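Local coordinates for protein phosphatase 2C (Toxoplasma gondii, PDB 3D8K) that probably removes phosphate from phosphoserine and phosphothreonine residues of proteins as a metal-dependent phosphatase of the PP2C family, at residues Met53-Gln58 / Gly268-Phe273. Residues are numbered along the deposited sequence; the frame is centred on the assembly and turned at random.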
loop_
_atom_site.group_PDB
_atom_site.type_symbol
_atom_site.label_atom_id
_atom_site.label_comp_id
_atom_site.label_asym_id
_atom_site.label_seq_id
_atom_site.Cartn_x
_atom_site.Cartn_y
_atom_site.Cartn_z
HETATM N N MSE C 53 -7.169 22.502 -20.766
HETATM C CA MSE C 53 -7.576 22.643 -22.154
HETATM C C MSE C 53 -6.565 23.472 -22.938
HETATM O O MSE C 53 -6.212 24.588 -22.547
HETATM C CB MSE C 53 -8.940 23.296 -22.194
HETATM C CG MSE C 53 -9.646 23.067 -23.464
HETATM SE SE MSE C 53 -11.523 23.307 -23.096
HETATM C CE MSE C 53 -12.041 21.407 -23.138
ATOM N N PHE C 54 -6.097 22.926 -24.047
ATOM C CA PHE C 54 -5.120 23.624 -24.852
ATOM C C PHE C 54 -5.617 23.799 -26.278
ATOM O O PHE C 54 -5.789 22.839 -27.011
ATOM C CB PHE C 54 -3.811 22.843 -24.805
ATOM C CG PHE C 54 -3.241 22.733 -23.426
ATOM C CD1 PHE C 54 -2.597 23.821 -22.843
ATOM C CD2 PHE C 54 -3.384 21.561 -22.685
ATOM C CE1 PHE C 54 -2.102 23.745 -21.546
ATOM C CE2 PHE C 54 -2.899 21.468 -21.390
ATOM C CZ PHE C 54 -2.255 22.559 -20.816
ATOM N N ASP C 55 -5.871 25.039 -26.660
ATOM C CA ASP C 55 -6.339 25.319 -28.007
ATOM C C ASP C 55 -5.217 26.008 -28.779
ATOM O O ASP C 55 -4.897 27.172 -28.528
ATOM C CB ASP C 55 -7.597 26.197 -27.951
ATOM C CG ASP C 55 -8.165 26.480 -29.319
ATOM O OD1 ASP C 55 -8.159 25.549 -30.158
ATOM O OD2 ASP C 55 -8.619 27.620 -29.556
ATOM N N GLY C 56 -4.626 25.280 -29.722
ATOM C CA GLY C 56 -3.514 25.823 -30.486
ATOM C C GLY C 56 -3.806 26.522 -31.802
ATOM O O GLY C 56 -4.658 26.083 -32.575
ATOM N N PHE C 57 -3.108 27.624 -32.067
ATOM C CA PHE C 57 -3.324 28.313 -33.330
ATOM C C PHE C 57 -2.357 27.841 -34.401
ATOM O O PHE C 57 -1.129 27.895 -34.248
ATOM C CB PHE C 57 -3.264 29.836 -33.199
ATOM C CG PHE C 57 -2.352 30.334 -32.134
ATOM C CD1 PHE C 57 -2.723 30.262 -30.791
ATOM C CD2 PHE C 57 -1.159 30.963 -32.473
ATOM C CE1 PHE C 57 -1.929 30.820 -29.800
ATOM C CE2 PHE C 57 -0.353 31.524 -31.494
ATOM C CZ PHE C 57 -0.737 31.457 -30.151
ATOM N N GLN C 58 -2.963 27.361 -35.485
ATOM C CA GLN C 58 -2.265 26.812 -36.631
ATOM C C GLN C 58 -1.068 25.964 -36.236
ATOM O O GLN C 58 0.100 26.369 -36.322
ATOM C CB GLN C 58 -1.930 27.936 -37.602
ATOM C CG GLN C 58 -3.213 28.512 -38.209
ATOM C CD GLN C 58 -4.328 27.454 -38.351
ATOM O OE1 GLN C 58 -4.852 26.945 -37.352
ATOM N NE2 GLN C 58 -4.685 27.122 -39.593
ATOM N N GLY C 268 -14.914 25.215 -22.614
ATOM C CA GLY C 268 -14.858 24.942 -24.034
ATOM C C GLY C 268 -13.883 25.842 -24.767
ATOM O O GLY C 268 -13.590 26.962 -24.337
ATOM N N THR C 269 -13.369 25.348 -25.883
ATOM C CA THR C 269 -12.445 26.127 -26.691
ATOM C C THR C 269 -13.216 27.312 -27.287
ATOM O O THR C 269 -14.447 27.317 -27.312
ATOM C CB THR C 269 -11.862 25.262 -27.813
ATOM O OG1 THR C 269 -12.907 24.872 -28.709
ATOM C CG2 THR C 269 -11.245 24.008 -27.233
ATOM N N ALA C 270 -12.496 28.321 -27.759
ATOM C CA ALA C 270 -13.142 29.490 -28.343
ATOM C C ALA C 270 -14.190 29.089 -29.372
ATOM O O ALA C 270 -15.161 29.802 -29.587
ATOM C CB ALA C 270 -12.104 30.381 -28.988
ATOM N N GLY C 271 -13.979 27.944 -30.012
ATOM C CA GLY C 271 -14.918 27.475 -31.010
ATOM C C GLY C 271 -16.260 27.078 -30.418
ATOM O O GLY C 271 -17.307 27.371 -30.984
ATOM N N ALA C 272 -16.229 26.407 -29.272
ATOM C CA ALA C 272 -17.449 25.967 -28.612
ATOM C C ALA C 272 -18.432 27.114 -28.435
ATOM O O ALA C 272 -19.622 26.965 -28.700
ATOM C CB ALA C 272 -17.119 25.354 -27.258
ATOM N N PHE C 273 -17.935 28.268 -28.007
ATOM C CA PHE C 273 -18.812 29.406 -27.761
ATOM C C PHE C 273 -18.780 30.429 -28.890
ATOM O O PHE C 273 -19.322 31.525 -28.768
ATOM C CB PHE C 273 -18.417 30.077 -26.443
ATOM C CG PHE C 273 -18.266 29.126 -25.286
ATOM C CD1 PHE C 273 -17.809 29.586 -24.060
ATOM C CD2 PHE C 273 -18.580 27.781 -25.412
ATOM C CE1 PHE C 273 -17.662 28.720 -22.976
ATOM C CE2 PHE C 273 -18.437 26.907 -24.337
ATOM C CZ PHE C 273 -17.977 27.378 -23.115
#
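The flat peptide between G268 and T269 carries M53 SE on one face and A272 CB on the other, while one face of the D55 carboxylate is turned to T269. The contact lies within the PP2C beta-sandwich, joining strand 48-55 of one sheet to the end of strand 264-268 of the other and the loop that follows it. M53, here selenomethionine, suits the gap between them because its long, unbranched chain bends at chi3 (-106°), laying SE over the peptide 3.8 Å from G268 CA; it also touches F319. On the far face, G268 has no side chain, and A272 CB approaches to 4.0 Å from G268 CA.

D55 sits in an F-D-G sequence, the place where active PP2C phosphatases carry a metal-binding aspartate. Its CG stands anti to the backbone N (chi1 -178°), which carries the carboxylate toward the loop that leaves strand 264-268. T269 CB lies almost straight above D55 CG, at 4.2 Å. This is packing, as no hydrogen bond joins the two segments; OD1 instead has a weak bond from N315 and OD2 a long, weak ion pair with K314. Threonine serves both needs here: CG2 packs 4.2 Å from M53 CG, and OG1 is hydrogen-bonded by the backbone N of S317.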